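Local coordinates for protein xyloglucan-specific endo-beta-1,4-glucanase BoGH5A (Bacteroides ovatus, PDB 3ZMR) that hydrolyses internal beta-1,4-glucosidic linkages of the xyloglucan backbone, retaining the anomeric configuration, to release xyloglucan oligosaccharides, at residues Phe284-Val287 with Phe288-Thr291; Glu161-Ala165 with Ala166-Val170; Asp339-Asp342 with Phe343-Pro347. All blocks are in the same frame, centred on the assembly; numbering follows the deposited sequence.

Along the chain the three contacts come in series, and none crosses or encloses another. Each is local, within one continuous stretch of the domain built on the barrel of eight parallel strands. Contact 2 comes first: it closes the C-terminal end of helix 157-165 and turns the chain into strand 170-173. Contact 1 follows, within helix 275-293, which leads on to strand 304-307. Contact 3 is last: the short helix 341-344 after strand 331-337 brings Ile345 to the bound glucose. Contacts 1 and 2 lie about 31 Å apart between centres, and contacts 2 and 3 about 27 Å. No two of them touch.

Contact 1 (Phe284-Val287 with Phe288-Thr291); sequences FNQV and FVNT
Gln286 and Asn290 meet one turn apart on helix 275-293, one of the outer helices of the family 5 (beta/alpha)8 barrel. Gln286 NE2 donates to Asn290 OD1 at 3.0 Å. The bond is bent, with 144° at the hydrogen. NE2 stands above the plane of the Asn290 amide, and the two amide planes are 26° apart. The glutamine chain bends at chi2, which brings its amide along the helix to Asn290. The backbones of the two residues are joined as well: Asn290 N donates to Gln286 O at 2.9 Å.

Thr291 makes a second side-chain bond. Its OG1 donates to Val287 O at 2.7 Å, while Thr291 N reaches the same oxygen at 3.0 Å. The two donors come from opposite faces of the carbonyl plane. The threonine hydroxyl lies beside its own backbone N (chi1 -58°), and this turns it back to the carbonyl one turn earlier.

Further out, both amides have second partners. Gln286 OE1 accepts from Leu324 N, and Asn290 OD1 is also hydrogen-bonded to Tyr94 OH. A leucine in place of Asn290 would probably leave Gln286 NE2 and Tyr94 OH without this shared partner, and the glutamine amide less firmly fixed. On the inner side, Asn285 ND2 donates to Gln307 O, and Phe288 and Val289 pack on strand 304-307. Phe284, Val287 and Thr291 touch helix 227-248, so the helix is held between the barrel wall and its neighbour. The Phe288 ring also meets Trp241. At the edge of the Phe288 ring, Phe288 CD2 lies 4.0 Å from Asn285 O, which is near the ring plane.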
loop_
_atom_site.group_PDB
_atom_site.type_symbol
_atom_site.label_atom_id
_atom_site.label_comp_id
_atom_site.label_asym_id
_atom_site.label_seq_id
_atom_site.Cartn_x
_atom_site.Cartn_y
_atom_site.Cartn_z
ATOM N N PHE A 284 -2.223 3.267 9.569
ATOM C CA PHE A 284 -3.277 2.444 8.920
ATOM C C PHE A 284 -2.669 1.163 8.339
ATOM O O PHE A 284 -3.260 0.081 8.419
ATOM C CB PHE A 284 -4.007 3.214 7.807
ATOM C CG PHE A 284 -4.801 4.442 8.284
ATOM C CD1 PHE A 284 -5.347 4.529 9.556
ATOM C CD2 PHE A 284 -4.985 5.521 7.432
ATOM C CE1 PHE A 284 -6.059 5.673 9.959
ATOM C CE2 PHE A 284 -5.713 6.638 7.795
ATOM C CZ PHE A 284 -6.251 6.726 9.065
ATOM N N ASN A 285 -1.514 1.300 7.689
ATOM C CA ASN A 285 -0.808 0.132 7.153
ATOM C C ASN A 285 -0.486 -0.870 8.251
ATOM O O ASN A 285 -0.672 -2.065 8.090
ATOM C CB ASN A 285 0.473 0.514 6.409
ATOM C CG ASN A 285 0.225 1.244 5.103
ATOM O OD1 ASN A 285 -0.829 1.139 4.489
ATOM N ND2 ASN A 285 1.236 1.978 4.667
ATOM N N GLN A 286 -0.039 -0.365 9.387
ATOM C CA GLN A 286 0.252 -1.213 10.542
ATOM C C GLN A 286 -1.001 -1.913 11.106
ATOM O O GLN A 286 -0.950 -3.109 11.427
ATOM C CB GLN A 286 0.975 -0.422 11.642
ATOM C CG GLN A 286 1.454 -1.358 12.759
ATOM C CD GLN A 286 2.634 -2.201 12.329
ATOM O OE1 GLN A 286 3.725 -1.676 12.095
ATOM N NE2 GLN A 286 2.410 -3.504 12.179
ATOM N N VAL A 287 -2.103 -1.180 11.216
ATOM C CA VAL A 287 -3.367 -1.758 11.641
ATOM C C VAL A 287 -3.745 -2.944 10.742
ATOM O O VAL A 287 -4.151 -4.011 11.204
ATOM C CB VAL A 287 -4.512 -0.730 11.675
ATOM C CG1 VAL A 287 -5.851 -1.409 11.950
ATOM C CG2 VAL A 287 -4.238 0.324 12.745
ATOM N N PHE A 288 -3.666 -2.730 9.433
ATOM C CA PHE A 288 -4.001 -3.766 8.480
ATOM C C PHE A 288 -3.116 -5.013 8.685
ATOM O O PHE A 288 -3.609 -6.115 8.764
ATOM C CB PHE A 288 -3.851 -3.187 7.073
ATOM C CG PHE A 288 -3.695 -4.221 5.974
ATOM C CD1 PHE A 288 -4.704 -5.123 5.636
ATOM C CD2 PHE A 288 -2.495 -4.289 5.270
ATOM C CE1 PHE A 288 -4.515 -6.061 4.620
ATOM C CE2 PHE A 288 -2.319 -5.199 4.249
ATOM C CZ PHE A 288 -3.323 -6.074 3.916
ATOM N N VAL A 289 -1.811 -4.828 8.766
ATOM C CA VAL A 289 -0.906 -5.970 8.951
ATOM C C VAL A 289 -1.236 -6.715 10.273
ATOM O O VAL A 289 -1.360 -7.942 10.291
ATOM C CB VAL A 289 0.576 -5.538 8.891
ATOM C CG1 VAL A 289 1.517 -6.662 9.312
ATOM C CG2 VAL A 289 0.904 -5.079 7.484
ATOM N N ASN A 290 -1.372 -5.953 11.349
ATOM C CA ASN A 290 -1.703 -6.512 12.663
ATOM C C ASN A 290 -2.945 -7.399 12.591
ATOM O O ASN A 290 -2.972 -8.488 13.120
ATOM C CB ASN A 290 -1.988 -5.408 13.684
ATOM C CG ASN A 290 -0.770 -4.628 14.087
ATOM O OD1 ASN A 290 0.381 -4.994 13.783
ATOM N ND2 ASN A 290 -1.027 -3.524 14.810
ATOM N N THR A 291 -3.986 -6.867 11.948
ATOM C CA THR A 291 -5.284 -7.518 11.875
ATOM C C THR A 291 -5.211 -8.847 11.105
ATOM O O THR A 291 -5.708 -9.859 11.558
ATOM C CB THR A 291 -6.323 -6.561 11.217
ATOM O OG1 THR A 291 -6.416 -5.334 11.969
ATOM C CG2 THR A 291 -7.706 -7.215 11.075
#

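Contact 2 (Glu161-Ala165 with Ala166-Val170); sequences EGIKA and AGFDV
Lys164 and Asp169 form a salt bridge across the C-terminal end of helix 157-165. Lys164 NZ lies 3.0 Å from Asp169 OD1, on the anti side of the carboxylate and 29° out of its plane. With CG opposite the backbone N (chi1 -179°) and a bend at chi2, the lysine chain carries NZ back to Asp169 OD1.

The backbone bonds make a Schellman motif. Gly167 N donates to Lys164 O at 3.0 Å. Phe168 N reaches Ile163 O in a weaker bond of 3.3 Å. Gly167 has positive phi (110°), with backbone angles at which a side chain would collide with the carbonyl O of Ala166. Ala166 N donates to Gly162 O.

Apolar contact comes from Ile163 and Phe168. Ile163 CG2 touches Phe168 CB at 3.7 Å, the two side chains crossing at about a right angle. Phe168 also packs on helix 456-471.

A separate contact sets a polar atom against the ring: Ile163 O sits at the edge of the Phe168 ring, in its plane.

Two waters join the polar groups. One molecule bridges Lys164 O and Asp169 OD1, 2.8 Å from each. Another donates to Asp169 O and accepts a weak bond from Lys164 NZ.

Lys164 NZ also donates to Gly208 O. One ammonium group therefore links the helix end, the loop before strand 170-173 and the loop before strand 210-214, and its charge probably steadies the Asp169 carboxylate.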
loop_
_atom_site.group_PDB
_atom_site.type_symbol
_atom_site.label_atom_id
_atom_site.label_comp_id
_atom_site.label_asym_id
_atom_site.label_seq_id
_atom_site.Cartn_x
_atom_site.Cartn_y
_atom_site.Cartn_z
ATOM N N GLU A 161 -10.375 -15.932 -17.601
ATOM C CA GLU A 161 -9.698 -16.777 -18.575
ATOM C C GLU A 161 -9.095 -15.974 -19.731
ATOM O O GLU A 161 -7.992 -16.253 -20.189
ATOM C CB GLU A 161 -10.631 -17.870 -19.104
ATOM C CG GLU A 161 -10.941 -18.911 -18.048
ATOM C CD GLU A 161 -11.906 -19.968 -18.492
ATOM O OE1 GLU A 161 -12.687 -19.734 -19.449
ATOM O OE2 GLU A 161 -11.892 -21.036 -17.838
ATOM N N GLY A 162 -9.807 -14.937 -20.159
ATOM C CA GLY A 162 -9.304 -14.077 -21.236
ATOM C C GLY A 162 -8.096 -13.276 -20.804
ATOM O O GLY A 162 -7.132 -13.087 -21.555
ATOM N N ILE A 163 -8.147 -12.767 -19.567
ATOM C CA ILE A 163 -7.006 -12.041 -18.980
ATOM C C ILE A 163 -5.757 -12.921 -18.964
ATOM O O ILE A 163 -4.664 -12.506 -19.411
ATOM C CB ILE A 163 -7.367 -11.478 -17.587
ATOM C CG1 ILE A 163 -8.380 -10.327 -17.718
ATOM C CG2 ILE A 163 -6.122 -11.037 -16.799
ATOM C CD1 ILE A 163 -9.038 -9.981 -16.387
ATOM N N LYS A 164 -5.909 -14.147 -18.455
ATOM C CA LYS A 164 -4.796 -15.088 -18.420
ATOM C C LYS A 164 -4.268 -15.425 -19.812
ATOM O O LYS A 164 -3.072 -15.414 -20.065
ATOM C CB LYS A 164 -5.217 -16.348 -17.696
ATOM C CG LYS A 164 -4.138 -17.419 -17.550
ATOM C CD LYS A 164 -3.142 -17.105 -16.457
ATOM C CE LYS A 164 -2.027 -18.145 -16.423
ATOM N NZ LYS A 164 -1.096 -17.855 -15.326
ATOM N N ALA A 165 -5.202 -15.674 -20.732
ATOM C CA ALA A 165 -4.845 -16.050 -22.099
ATOM C C ALA A 165 -4.063 -14.978 -22.856
ATOM O O ALA A 165 -3.205 -15.289 -23.685
ATOM C CB ALA A 165 -6.099 -16.443 -22.863
ATOM N N ALA A 166 -4.311 -13.717 -22.528
ATOM C CA ALA A 166 -3.627 -12.590 -23.164
ATOM C C ALA A 166 -2.188 -12.414 -22.658
ATOM O O ALA A 166 -1.414 -11.640 -23.218
ATOM C CB ALA A 166 -4.428 -11.330 -22.914
ATOM N N GLY A 167 -1.832 -13.104 -21.579
ATOM C CA GLY A 167 -0.466 -13.028 -21.051
ATOM C C GLY A 167 -0.299 -12.306 -19.725
ATOM O O GLY A 167 0.814 -12.082 -19.272
ATOM N N PHE A 168 -1.413 -11.986 -19.080
ATOM C CA PHE A 168 -1.382 -11.377 -17.748
ATOM C C PHE A 168 -1.370 -12.470 -16.698
ATOM O O PHE A 168 -2.075 -13.463 -16.823
ATOM C CB PHE A 168 -2.579 -10.481 -17.530
ATOM C CG PHE A 168 -2.616 -9.311 -18.451
ATOM C CD1 PHE A 168 -1.796 -8.233 -18.218
ATOM C CD2 PHE A 168 -3.436 -9.299 -19.574
ATOM C CE1 PHE A 168 -1.816 -7.139 -19.046
ATOM C CE2 PHE A 168 -3.456 -8.187 -20.408
ATOM C CZ PHE A 168 -2.649 -7.110 -20.144
ATOM N N ASP A 169 -0.611 -12.233 -15.631
ATOM C CA ASP A 169 -0.550 -13.204 -14.547
ATOM C C ASP A 169 -1.137 -12.756 -13.207
ATOM O O ASP A 169 -1.220 -13.551 -12.280
ATOM C CB ASP A 169 0.866 -13.716 -14.384
ATOM C CG ASP A 169 1.298 -14.585 -15.578
ATOM O OD1 ASP A 169 0.515 -15.465 -16.071
ATOM O OD2 ASP A 169 2.397 -14.365 -16.053
ATOM N N VAL A 170 -1.535 -11.484 -13.121
ATOM C CA VAL A 170 -2.087 -10.889 -11.886
ATOM C C VAL A 170 -3.334 -10.085 -12.210
ATOM O O VAL A 170 -3.360 -9.359 -13.200
ATOM C CB VAL A 170 -1.096 -9.886 -11.225
ATOM C CG1 VAL A 170 -1.640 -9.347 -9.901
ATOM C CG2 VAL A 170 0.261 -10.488 -11.027
HETATM O O HOH W 1 -0.658 -15.535 -18.641
HETATM O O HOH W 2 -0.334 -16.361 -12.606
#

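Contact 3 (Asp339-Asp342 with Phe343-Pro347); sequences DPYD and FTIMP. With GLC (alpha-D-glucopyranose), chain L.
Tyr341, the first residue of the short helix 341-344, lies across Ile345 and Met346, which follow that helix. With chi1 at 174°, CG points away from the backbone N and the ring folds over the following residues. Beyond CB and CG the ring's two sides meet different residues. On one branch, CD1 and CE1 both approach Ile345 CG1, CD1 at 3.5 Å. On the other, CE2 meets Met346 CB at 3.7 Å, while CD2 nears Met346 CE. Met346 N lies 4.1 Å above the plane, over the ring centre. At the tip, OH touches Pro347 CD at 3.6 Å.

The backbone fixes this wrap. Tyr341 O accepts from Ile345 N and Met346 N, which come from opposite faces of its carbonyl plane. Pro340, at the N-cap position after a cis peptide bond, accepts through its O from Phe343 N and Thr344 N; the latter bond, 3.0 Å from Thr344 N to Pro340 O, lies in the carbonyl plane.

Ile345, in contact with the ring through CG1 and CD1, is part of the glucose pocket. Its CD1 comes within 3.8 Å of C6 of the bound glucose.

Outside the turn, Asp342 OD1 is hydrogen-bonded to Ser366 OG, and Thr344 OG1 to Tyr338 O. The turn follows strand 331-337, and Pro340, Phe343 and Thr344 pack against helix 406-429.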
loop_
_atom_site.group_PDB
_atom_site.type_symbol
_atom_site.label_atom_id
_atom_site.label_comp_id
_atom_site.label_asym_id
_atom_site.label_seq_id
_atom_site.Cartn_x
_atom_site.Cartn_y
_atom_site.Cartn_z
ATOM N N ASP A 339 1.408 9.964 -14.046
ATOM C CA ASP A 339 2.067 11.122 -14.625
ATOM C C ASP A 339 2.283 10.870 -16.114
ATOM O O ASP A 339 2.639 9.771 -16.522
ATOM C CB ASP A 339 3.444 11.393 -13.974
ATOM C CG ASP A 339 3.365 11.719 -12.483
ATOM O OD1 ASP A 339 2.281 12.086 -11.981
ATOM O OD2 ASP A 339 4.439 11.631 -11.831
ATOM N N PRO A 340 2.124 11.909 -16.956
ATOM C CA PRO A 340 1.594 13.212 -16.632
ATOM C C PRO A 340 0.066 13.212 -16.646
ATOM O O PRO A 340 -0.579 12.696 -17.593
ATOM C CB PRO A 340 2.135 14.098 -17.763
ATOM C CG PRO A 340 2.299 13.188 -18.932
ATOM C CD PRO A 340 2.434 11.771 -18.390
ATOM N N TYR A 341 -0.496 13.747 -15.575
ATOM C CA TYR A 341 -1.940 13.735 -15.332
ATOM C C TYR A 341 -2.756 14.343 -16.495
ATOM O O TYR A 341 -3.806 13.812 -16.856
ATOM C CB TYR A 341 -2.232 14.508 -14.042
ATOM C CG TYR A 341 -3.688 14.697 -13.756
ATOM C CD1 TYR A 341 -4.446 13.692 -13.181
ATOM C CD2 TYR A 341 -4.317 15.912 -14.048
ATOM C CE1 TYR A 341 -5.793 13.875 -12.912
ATOM C CE2 TYR A 341 -5.662 16.112 -13.767
ATOM C CZ TYR A 341 -6.392 15.090 -13.209
ATOM O OH TYR A 341 -7.733 15.276 -12.952
ATOM N N ASP A 342 -2.251 15.416 -17.094
ATOM C CA ASP A 342 -2.987 16.083 -18.168
ATOM C C ASP A 342 -3.087 15.270 -19.470
ATOM O O ASP A 342 -3.941 15.552 -20.301
ATOM C CB ASP A 342 -2.535 17.542 -18.403
ATOM C CG ASP A 342 -1.118 17.676 -18.853
ATOM O OD1 ASP A 342 -0.383 16.670 -18.959
ATOM O OD2 ASP A 342 -0.731 18.829 -19.145
ATOM N N PHE A 343 -2.244 14.260 -19.599
ATOM C CA PHE A 343 -2.354 13.273 -20.661
ATOM C C PHE A 343 -3.202 12.053 -20.242
ATOM O O PHE A 343 -4.165 11.673 -20.913
ATOM C CB PHE A 343 -0.960 12.814 -21.123
ATOM C CG PHE A 343 -0.986 11.665 -22.094
ATOM C CD1 PHE A 343 -1.430 11.826 -23.393
ATOM C CD2 PHE A 343 -0.575 10.405 -21.692
ATOM C CE1 PHE A 343 -1.458 10.759 -24.257
ATOM C CE2 PHE A 343 -0.596 9.329 -22.558
ATOM C CZ PHE A 343 -1.045 9.502 -23.839
ATOM N N THR A 344 -2.866 11.465 -19.100
ATOM C CA THR A 344 -3.443 10.167 -18.744
ATOM C C THR A 344 -4.925 10.212 -18.378
ATOM O O THR A 344 -5.708 9.455 -18.941
ATOM C CB THR A 344 -2.694 9.482 -17.606
ATOM O OG1 THR A 344 -2.695 10.339 -16.460
ATOM C CG2 THR A 344 -1.265 9.114 -18.041
ATOM N N ILE A 345 -5.293 11.034 -17.395
ATOM C CA ILE A 345 -6.608 10.924 -16.760
ATOM C C ILE A 345 -7.346 12.253 -16.526
ATOM O O ILE A 345 -8.477 12.265 -16.034
ATOM C CB ILE A 345 -6.553 10.087 -15.461
ATOM C CG1 ILE A 345 -5.608 10.699 -14.460
ATOM C CG2 ILE A 345 -6.160 8.623 -15.737
ATOM C CD1 ILE A 345 -5.754 10.055 -13.087
ATOM N N MET A 346 -6.751 13.365 -16.942
ATOM C CA MET A 346 -7.465 14.664 -16.838
ATOM C C MET A 346 -8.748 14.562 -17.676
ATOM O O MET A 346 -8.718 14.010 -18.790
ATOM C CB MET A 346 -6.609 15.792 -17.361
ATOM C CG MET A 346 -7.338 17.131 -17.501
ATOM S SD MET A 346 -6.246 18.468 -18.015
ATOM C CE MET A 346 -5.486 18.869 -16.449
ATOM N N PRO A 347 -9.885 15.030 -17.128
ATOM C CA PRO A 347 -11.154 14.957 -17.844
ATOM C C PRO A 347 -11.162 15.691 -19.186
ATOM O O PRO A 347 -10.385 16.634 -19.421
ATOM C CB PRO A 347 -12.169 15.584 -16.869
ATOM C CG PRO A 347 -11.572 15.439 -15.520
ATOM C CD PRO A 347 -10.075 15.463 -15.724
HETATM C C1 GLC L . -6.812 5.937 -8.758
HETATM C C2 GLC L . -8.020 5.352 -8.035
HETATM C C3 GLC L . -9.088 4.861 -9.014
HETATM C C4 GLC L . -9.404 6.025 -9.959
HETATM C C5 GLC L . -8.113 6.632 -10.527
HETATM C C6 GLC L . -8.340 7.787 -11.498
HETATM O O2 GLC L . -7.577 4.343 -7.166
HETATM O O3 GLC L . -10.243 4.332 -8.326
HETATM O O4 GLC L . -10.175 5.479 -10.994
HETATM O O5 GLC L . -7.264 7.050 -9.482
HETATM O O6 GLC L . -8.422 7.223 -12.794
#